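Local coordinates for protein putative histidinol-phosphate aminotransferase (Erwinia carotovora atroseptica, PDB 3LY1) that binds pyridoxal 5'-phosphate and probably transfers amino groups, perhaps as a histidinol-phosphate aminotransferase, at residues I206-F211 with A233-Y238; A83-Y88 with M175-E180; K304-H309 with R346-K351. One frame throughout, in Å; residues are numbered along the deposited sequence. Where two conformers were deposited one is given.

Interaction 1. Residues I206-F211 with A233-Y238. With PLP (pyridoxal-5'-phosphate), chain E.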
# COMPACT_ATOMS: atom_id res chain seq x y z
N ILE A 206 -0.92 19.72 -5.04
CA ILE A 206 -0.83 18.47 -4.25
C ILE A 206 0.53 18.51 -3.51
O ILE A 206 1.60 18.57 -4.13
CB ILE A 206 -0.97 17.19 -5.19
CG1 ILE A 206 -2.33 17.18 -5.90
CG2 ILE A 206 -0.71 15.87 -4.44
CD1 ILE A 206 -2.37 16.29 -7.26
N LEU A 207 0.48 18.53 -2.20
CA LEU A 207 1.64 18.36 -1.35
C LEU A 207 1.73 16.92 -0.95
O LEU A 207 0.76 16.32 -0.46
CB LEU A 207 1.50 19.21 -0.10
CG LEU A 207 2.51 19.05 1.03
CD1 LEU A 207 3.95 19.28 0.53
CD2 LEU A 207 2.14 20.00 2.14
N LEU A 208 2.91 16.35 -1.14
CA LEU A 208 3.17 14.97 -0.73
C LEU A 208 4.19 14.98 0.38
O LEU A 208 5.24 15.68 0.29
CB LEU A 208 3.69 14.17 -1.89
CG LEU A 208 2.75 13.96 -3.08
CD1 LEU A 208 3.48 13.25 -4.13
CD2 LEU A 208 1.39 13.25 -2.69
N LYS A 209 3.87 14.20 1.41
CA LYS A 209 4.74 14.03 2.55
C LYS A 209 4.79 12.57 2.97
O LYS A 209 3.98 11.74 2.54
CB LYS A 209 4.33 14.97 3.71
CG LYS A 209 4.79 16.45 3.47
CD LYS A 209 4.52 17.40 4.64
CE LYS A 209 5.43 17.08 5.83
NZ LYS A 209 6.86 17.52 5.62
N THR A 210 5.81 12.23 3.77
CA THR A 210 6.08 10.84 4.14
C THR A 210 6.61 10.80 5.57
O THR A 210 7.17 11.77 6.02
CB THR A 210 7.09 10.18 3.20
OG1 THR A 210 7.24 8.79 3.54
CG2 THR A 210 8.43 10.90 3.25
N PHE A 211 6.41 9.67 6.26
CA PHE A 211 7.04 9.38 7.56
C PHE A 211 8.40 8.65 7.41
O PHE A 211 9.03 8.24 8.40
CB PHE A 211 6.09 8.57 8.43
CG PHE A 211 4.98 9.37 9.05
CD1 PHE A 211 3.81 9.69 8.36
CD2 PHE A 211 5.10 9.81 10.34
CE1 PHE A 211 2.79 10.43 8.97
CE2 PHE A 211 4.07 10.53 10.97
CZ PHE A 211 2.93 10.84 10.29
N ALA A 233 -10.34 13.89 -3.44
CA ALA A 233 -11.39 12.98 -3.86
C ALA A 233 -10.99 12.30 -5.17
O ALA A 233 -11.19 11.09 -5.31
CB ALA A 233 -12.73 13.71 -3.99
N LEU A 234 -10.38 13.04 -6.10
CA LEU A 234 -9.96 12.44 -7.37
C LEU A 234 -8.80 11.46 -7.17
O LEU A 234 -8.81 10.36 -7.74
CB LEU A 234 -9.59 13.50 -8.44
CG LEU A 234 -10.72 14.30 -9.09
CD1 LEU A 234 -10.12 15.33 -10.03
CD2 LEU A 234 -11.72 13.42 -9.83
N MSE A 235 -7.81 11.84 -6.36
CA MSE A 235 -6.65 10.97 -6.07
C MSE A 235 -7.06 9.68 -5.41
O MSE A 235 -6.48 8.63 -5.68
CB MSE A 235 -5.64 11.67 -5.19
CG MSE A 235 -4.91 12.73 -5.89
SE MSE A 235 -3.66 13.62 -4.64
CE MSE A 235 -2.55 12.18 -4.09
N GLY A 236 -8.11 9.74 -4.60
CA GLY A 236 -8.58 8.60 -3.86
C GLY A 236 -9.22 7.50 -4.69
O GLY A 236 -9.34 6.38 -4.22
N ARG A 237 -9.58 7.84 -5.93
CA ARG A 237 -10.11 6.87 -6.85
C ARG A 237 -8.99 5.94 -7.41
O ARG A 237 -9.29 4.93 -8.02
CB ARG A 237 -10.91 7.58 -7.95
CG ARG A 237 -12.22 8.23 -7.40
CD ARG A 237 -12.78 9.39 -8.25
NE ARG A 237 -13.31 8.96 -9.53
CZ ARG A 237 -14.53 8.48 -9.73
NH1 ARG A 237 -15.40 8.36 -8.73
NH2 ARG A 237 -14.89 8.11 -10.95
N TYR A 238 -7.72 6.26 -7.13
CA TYR A 238 -6.57 5.52 -7.64
C TYR A 238 -5.75 4.84 -6.57
O TYR A 238 -4.63 4.36 -6.84
CB TYR A 238 -5.72 6.42 -8.55
CG TYR A 238 -6.58 6.88 -9.69
CD1 TYR A 238 -6.84 6.06 -10.77
CD2 TYR A 238 -7.21 8.11 -9.64
CE1 TYR A 238 -7.68 6.47 -11.79
CE2 TYR A 238 -8.06 8.50 -10.65
CZ TYR A 238 -8.28 7.68 -11.70
OH TYR A 238 -9.12 8.10 -12.70
N1 PLP E . 9.79 11.40 -2.74
C2 PLP E . 11.16 11.53 -2.72
C2A PLP E . 11.77 12.83 -3.17
C3 PLP E . 11.93 10.43 -2.32
O3 PLP E . 13.28 10.55 -2.32
C4 PLP E . 11.29 9.23 -1.94
C4A PLP E . 12.09 8.08 -1.38
O4A PLP E . 13.06 7.74 -2.04
C5 PLP E . 9.89 9.12 -1.98
C6 PLP E . 9.17 10.23 -2.40
C5A PLP E . 9.16 7.85 -1.60
O4P PLP E . 9.35 7.44 -0.23
P PLP E . 8.20 6.65 0.56
O1P PLP E . 7.37 5.80 -0.35
O2P PLP E . 7.43 7.78 1.19
O3P PLP E . 9.02 5.86 1.57

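Interaction 2. Residues A83-Y88 with M175-E180. With PLP (pyridoxal-5'-phosphate), chain E; EDO (1,2-ethanediol), chain I.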
# COMPACT_ATOMS: atom_id res chain seq x y z
N ALA A 83 -0.78 7.97 -7.44
CA ALA A 83 -2.17 8.38 -7.44
C ALA A 83 -2.38 9.78 -8.01
O ALA A 83 -3.34 10.00 -8.77
CB ALA A 83 -2.75 8.29 -6.03
N ALA A 84 -1.47 10.70 -7.67
CA ALA A 84 -1.51 12.05 -8.18
C ALA A 84 -1.39 12.04 -9.68
O ALA A 84 -2.18 12.69 -10.36
CB ALA A 84 -0.43 12.93 -7.54
N ILE A 85 -0.44 11.28 -10.21
CA ILE A 85 -0.24 11.21 -11.68
C ILE A 85 -1.44 10.53 -12.36
O ILE A 85 -1.96 11.01 -13.37
CB ILE A 85 1.08 10.46 -12.05
CG1 ILE A 85 2.32 11.18 -11.49
CG2 ILE A 85 1.18 10.23 -13.60
CD1 ILE A 85 2.61 12.50 -12.10
N GLU A 86 -1.91 9.42 -11.79
CA GLU A 86 -3.06 8.72 -12.42
C GLU A 86 -4.31 9.61 -12.45
O GLU A 86 -5.09 9.60 -13.41
CB GLU A 86 -3.32 7.37 -11.71
CG GLU A 86 -2.29 6.27 -12.07
CD GLU A 86 -2.67 4.89 -11.52
OE1 GLU A 86 -3.86 4.66 -11.26
OE2 GLU A 86 -1.78 4.05 -11.35
N ALA A 87 -4.50 10.38 -11.38
CA ALA A 87 -5.68 11.22 -11.25
C ALA A 87 -5.73 12.32 -12.30
O ALA A 87 -6.82 12.68 -12.74
CB ALA A 87 -5.76 11.83 -9.83
N TYR A 88 -4.56 12.82 -12.72
CA TYR A 88 -4.46 13.98 -13.60
C TYR A 88 -3.88 13.66 -14.98
O TYR A 88 -3.71 14.55 -15.80
CB TYR A 88 -3.69 15.10 -12.87
CG TYR A 88 -4.58 15.68 -11.81
CD1 TYR A 88 -5.55 16.62 -12.13
CD2 TYR A 88 -4.56 15.19 -10.51
CE1 TYR A 88 -6.43 17.11 -11.19
CE2 TYR A 88 -5.42 15.68 -9.56
CZ TYR A 88 -6.37 16.65 -9.91
OH TYR A 88 -7.25 17.13 -8.97
N MSE A 175 -1.58 21.36 -12.82
CA MSE A 175 -1.56 20.86 -11.45
C MSE A 175 -0.11 20.76 -11.00
O MSE A 175 0.73 20.20 -11.74
CB MSE A 175 -2.24 19.49 -11.39
CG MSE A 175 -2.13 18.76 -10.07
SE MSE A 175 -2.99 19.81 -8.67
CE MSE A 175 -4.80 19.37 -8.88
N PHE A 176 0.18 21.26 -9.80
CA PHE A 176 1.51 21.24 -9.23
C PHE A 176 1.52 20.14 -8.19
O PHE A 176 0.67 20.12 -7.31
CB PHE A 176 1.85 22.58 -8.56
CG PHE A 176 2.07 23.69 -9.52
CD1 PHE A 176 0.99 24.43 -9.99
CD2 PHE A 176 3.35 23.97 -9.99
CE1 PHE A 176 1.19 25.44 -10.95
CE2 PHE A 176 3.56 24.98 -10.92
CZ PHE A 176 2.50 25.69 -11.43
N ILE A 177 2.47 19.22 -8.30
CA ILE A 177 2.75 18.26 -7.25
C ILE A 177 4.06 18.69 -6.59
O ILE A 177 5.11 18.73 -7.24
CB ILE A 177 2.92 16.83 -7.80
CG1 ILE A 177 1.67 16.33 -8.55
CG2 ILE A 177 3.30 15.85 -6.66
CD1 ILE A 177 1.92 15.08 -9.41
N VAL A 178 4.02 18.98 -5.29
CA VAL A 178 5.17 19.44 -4.55
C VAL A 178 5.51 18.38 -3.51
O VAL A 178 4.69 18.07 -2.65
CB VAL A 178 4.94 20.82 -3.85
CG1 VAL A 178 6.24 21.35 -3.26
CG2 VAL A 178 4.32 21.87 -4.82
N ASP A 179 6.72 17.82 -3.64
CA ASP A 179 7.15 16.65 -2.88
C ASP A 179 8.13 17.11 -1.82
O ASP A 179 9.28 17.42 -2.13
CB ASP A 179 7.74 15.59 -3.86
CG ASP A 179 8.14 14.28 -3.18
OD1 ASP A 179 8.30 14.25 -1.91
OD2 ASP A 179 8.34 13.26 -3.95
N GLU A 180 7.66 17.17 -0.58
CA GLU A 180 8.46 17.67 0.52
C GLU A 180 8.91 16.56 1.45
O GLU A 180 8.98 16.76 2.66
CB GLU A 180 7.67 18.74 1.26
CG GLU A 180 7.38 19.97 0.35
CD GLU A 180 6.67 21.15 1.06
OE1 GLU A 180 6.41 21.11 2.30
OE2 GLU A 180 6.40 22.15 0.34
N1 PLP E . 9.79 11.40 -2.74
C2 PLP E . 11.16 11.53 -2.72
C2A PLP E . 11.77 12.83 -3.17
C3 PLP E . 11.93 10.43 -2.32
O3 PLP E . 13.28 10.55 -2.32
C4 PLP E . 11.29 9.23 -1.94
C4A PLP E . 12.09 8.08 -1.38
O4A PLP E . 13.06 7.74 -2.04
C5 PLP E . 9.89 9.12 -1.98
C6 PLP E . 9.17 10.23 -2.40
C5A PLP E . 9.16 7.85 -1.60
O4P PLP E . 9.35 7.44 -0.23
P PLP E . 8.20 6.65 0.56
O1P PLP E . 7.37 5.80 -0.35
O2P PLP E . 7.43 7.78 1.19
O3P PLP E . 9.02 5.86 1.57
C1 EDO I . -3.54 18.15 -15.18
O1 EDO I . -4.62 17.32 -15.66
C2 EDO I . -3.86 19.64 -15.25
O2 EDO I . -5.13 19.95 -14.65

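Interaction 3. Residues K304-H309 with R346-K351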
# COMPACT_ATOMS: atom_id res chain seq x y z
N LYS A 304 31.56 4.41 -11.24
CA LYS A 304 31.43 2.96 -11.07
C LYS A 304 32.59 2.36 -10.32
O LYS A 304 32.41 1.45 -9.51
CB LYS A 304 31.28 2.27 -12.45
CG LYS A 304 31.12 0.74 -12.39
CD LYS A 304 29.73 0.37 -11.86
CE LYS A 304 29.44 -1.14 -11.90
NZ LYS A 304 27.98 -1.36 -11.54
N ASP A 305 33.80 2.86 -10.58
CA ASP A 305 34.98 2.42 -9.81
C ASP A 305 34.82 2.80 -8.32
O ASP A 305 35.08 2.01 -7.42
CB ASP A 305 36.28 3.05 -10.34
CG ASP A 305 36.59 2.64 -11.76
OD1 ASP A 305 35.85 1.81 -12.34
OD2 ASP A 305 37.59 3.16 -12.30
N TYR A 306 34.39 4.03 -8.08
CA TYR A 306 34.22 4.51 -6.73
C TYR A 306 33.14 3.70 -5.98
O TYR A 306 33.33 3.32 -4.80
CB TYR A 306 33.90 5.99 -6.75
CG TYR A 306 33.81 6.61 -5.38
CD1 TYR A 306 34.90 6.56 -4.50
CD2 TYR A 306 32.64 7.21 -4.92
CE1 TYR A 306 34.83 7.12 -3.25
CE2 TYR A 306 32.57 7.79 -3.63
CZ TYR A 306 33.68 7.73 -2.80
OH TYR A 306 33.67 8.26 -1.51
N GLN A 307 32.04 3.41 -6.66
CA GLN A 307 30.96 2.61 -6.06
C GLN A 307 31.50 1.21 -5.69
O GLN A 307 31.16 0.67 -4.63
CB GLN A 307 29.75 2.46 -7.00
CG GLN A 307 28.92 3.73 -7.23
CD GLN A 307 27.96 3.57 -8.35
OE1 GLN A 307 28.29 2.91 -9.33
NE2 GLN A 307 26.76 4.17 -8.24
N THR A 308 32.33 0.65 -6.57
CA THR A 308 32.85 -0.71 -6.39
C THR A 308 33.87 -0.74 -5.27
O THR A 308 33.86 -1.67 -4.45
CB THR A 308 33.48 -1.32 -7.69
OG1 THR A 308 32.46 -1.47 -8.68
CG2 THR A 308 34.09 -2.70 -7.41
N HIS A 309 34.75 0.26 -5.21
CA HIS A 309 35.75 0.31 -4.14
C HIS A 309 35.12 0.52 -2.75
O HIS A 309 35.51 -0.11 -1.77
CB HIS A 309 36.85 1.33 -4.43
CG HIS A 309 37.72 0.97 -5.60
ND1 HIS A 309 37.99 1.85 -6.63
CD2 HIS A 309 38.34 -0.19 -5.93
CE1 HIS A 309 38.74 1.25 -7.54
NE2 HIS A 309 38.97 0.01 -7.13
N ARG A 346 39.61 9.72 2.85
CA ARG A 346 40.97 10.25 2.94
C ARG A 346 41.99 9.21 2.56
O ARG A 346 42.97 9.52 1.88
CB ARG A 346 41.26 10.83 4.33
CG ARG A 346 40.50 12.10 4.60
CD ARG A 346 40.67 12.54 6.09
NE ARG A 346 39.95 13.79 6.34
CZ ARG A 346 38.77 13.89 6.94
NH1 ARG A 346 38.15 12.82 7.44
NH2 ARG A 346 38.20 15.08 7.07
N GLU A 347 41.75 7.96 2.97
CA GLU A 347 42.66 6.87 2.65
C GLU A 347 42.60 6.50 1.17
O GLU A 347 43.64 6.16 0.57
CB GLU A 347 42.36 5.63 3.50
CG GLU A 347 42.71 5.77 4.97
CD GLU A 347 44.21 5.95 5.18
OE1 GLU A 347 44.97 4.99 4.90
OE2 GLU A 347 44.61 7.05 5.62
N PHE A 348 41.39 6.53 0.60
CA PHE A 348 41.20 6.31 -0.83
C PHE A 348 42.02 7.33 -1.63
O PHE A 348 42.65 6.97 -2.65
CB PHE A 348 39.74 6.47 -1.26
CG PHE A 348 38.90 5.20 -1.18
CD1 PHE A 348 39.09 4.25 -0.21
CD2 PHE A 348 37.88 5.01 -2.10
CE1 PHE A 348 38.28 3.12 -0.13
CE2 PHE A 348 37.06 3.87 -2.03
CZ PHE A 348 37.26 2.93 -1.05
N ARG A 349 42.00 8.59 -1.18
CA ARG A 349 42.70 9.66 -1.89
C ARG A 349 44.21 9.34 -2.01
O ARG A 349 44.82 9.54 -3.07
CB ARG A 349 42.46 11.02 -1.21
CG ARG A 349 43.37 12.20 -1.64
CD ARG A 349 43.40 12.45 -3.16
NE ARG A 349 42.09 12.68 -3.80
CZ ARG A 349 41.46 13.85 -3.88
NH1 ARG A 349 41.98 14.94 -3.34
NH2 ARG A 349 40.29 13.95 -4.53
N LYS A 350 44.78 8.80 -0.94
CA LYS A 350 46.21 8.50 -0.92
C LYS A 350 46.57 7.50 -2.00
O LYS A 350 47.69 7.52 -2.51
CB LYS A 350 46.64 7.96 0.45
CG LYS A 350 46.42 8.91 1.60
CD LYS A 350 46.94 8.29 2.88
CE LYS A 350 46.58 9.10 4.09
NZ LYS A 350 47.06 8.37 5.34
N LYS A 351 45.63 6.62 -2.34
CA LYS A 351 45.89 5.60 -3.36
C LYS A 351 45.17 5.90 -4.68
O LYS A 351 45.03 5.01 -5.52
CB LYS A 351 45.60 4.18 -2.84
CG LYS A 351 44.14 3.87 -2.48
CD LYS A 351 43.99 2.54 -1.73
CE LYS A 351 44.28 1.32 -2.63
NZ LYS A 351 44.27 -0.01 -1.90

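Interaction 1. Residues I206-F211 with A233-Y238
No aromatic ring or other flat group comes between I206 and L208 on the strand and M235 on the helix, so the contact has no faces or edges to assign and is aliphatic chain against selenomethionine. M235 makes both contacts, the fuller one with I206. The I206 CG2 methyl lies 3.7 Å from M235 SE, while I206 CG1 and CD1 each stand 4.0 Å from the same M235 SE, so the selenium sits against both branches of the isoleucine. The I206 and M235 side chains run alongside each other, pointing opposite ways. M235 leaves its helix with CB, CG and SE extended, then bends at the selenium (chi3 60°), which brings CE to 4.1 Å from I206 CG2. Along the strand, L208 adds a lighter touch, its CD2 4.3 Å from M235 CE. Strand 205-210 belongs to the central mixed sheet of the fold type I large domain, and helix 229-235 packs against it; A225 of strand 223-226 also meets M235.

At the far end of the strand T210 takes no part in this packing. With its hydroxyl anti to the backbone N (chi1 -175°), T210 OG1 donates a 2.6 Å hydrogen bond to PLP O2P. One strand therefore does two kinds of work: the I206 end meets the helix through apolar contact, with no hydrogen bond between the two segments, while its T210 end is polar and grips the cofactor phosphate.

Interaction 2. Residues A83-Y88 with M175-E180
At the cofactor end of the strand whose M175 and I177 meet Y88, A84 and I85, D179 OD2 is gripped twice. PLP N1 donates to D179 OD2 over 2.7 Å, a fairly straight bond with an N-H...O angle of 161°, and Y146 OH is hydrogen-bonded to the same oxygen. D179 OD1 is bonded to the backbone N of A181, so both carboxylate oxygens are tied and the group is held in place against the pyridine nitrogen, the usual arrangement in fold type I aminotransferases.

The contact with the helix lies further back along the strand and is apolar. I177 reaches over with CD1, which sits 3.7 Å from A84 CB and 3.8 Å from I85 CD1. The I85 and I177 side chains cross at about a right angle, with one methyl of I177 serving both helix residues.

M175, a selenomethionine, meets the Y88 ring. In the conformer described, M175 CG lies 4.2 Å above the plane of that ring, over its centre, and SE stands 4.9 Å from the ring centroid, 14° off the normal: a Met-aromatic contact over one face, at some distance. Bends at chi2 and chi3 carry the M175 methyl back toward the phenol end of Y88. Since M175 has a second conformer, its very close methyl approach is doubtful. An ethanediol, probably from the crystallisation liquor, lies at the edge of the Y88 ring and donates from O1 to Y88 O over 2.9 Å.

The axis of helix segment 83-88 runs almost antiparallel to that of strand segment 175-179 (176°), 10.3 Å away at closest. V231, L234 and M235 of helix 229-235 flank the contact, and I144 of strand 143-148 packs on both Y88 and I177.

Interaction 3. Residues K304-H309 with R346-K351
F348 fills the tight part of this helix-to-helix contact, reaching from helix 335-350 to Y306 and H309. Its CE2 comes within 3.5 Å of H309 CB, and F348 CZ lies 3.6 Å from H309 O, so the phenyl ring touches both the backbone and the side chain of that residue. Beside it, F348 CD2 approaches the edge of the tyrosine ring, near its plane, 3.9 Å from Y306 CE1. Y306 swings its ring opposite its own amide nitrogen (chi1 -175°), which turns that edge to the phenylalanine.

The outer sides are loose and polar. K350 NZ forms a 2.8 Å salt bridge with E347 OE2 on the exposed surface of its own helix. On the other helix, T308 OG1 donates to K304 O over 3.0 Å, adding to the backbone bond from T308 N, which arrives from the opposite face of that carbonyl's plane.

The C-terminal tail joins the two helices: W353 stacks on H309, meets F348 edge-to-face and makes a cation-pi contact with K351, while I354 touches Y306. The loop residues L299 and I317 also pack on Y306 of helix 303-312, all of this away from the annotated cofactor site.

How the interactions relate
Interactions 1 and 2 are adjoining parts of one packed region: their centres lie 7 Å apart, and their strands, 205-210 and 174-179, are parallel neighbours in the seven-stranded mixed sheet. Probable hydrogen bonds join them directly, I206 O to V178 N at 2.7 Å and I206 N to F176 O at 2.8 Å. The two strands hold opposite ends of one cofactor, interaction 1 its phosphate and interaction 2 its pyridine nitrogen. Interaction 3 belongs to a separate part of the chain, beyond the chain's centre. Its centre is about 42 Å from that of interaction 1 and 39 Å from that of interaction 2, with nearest atoms still more than 20 Å apart.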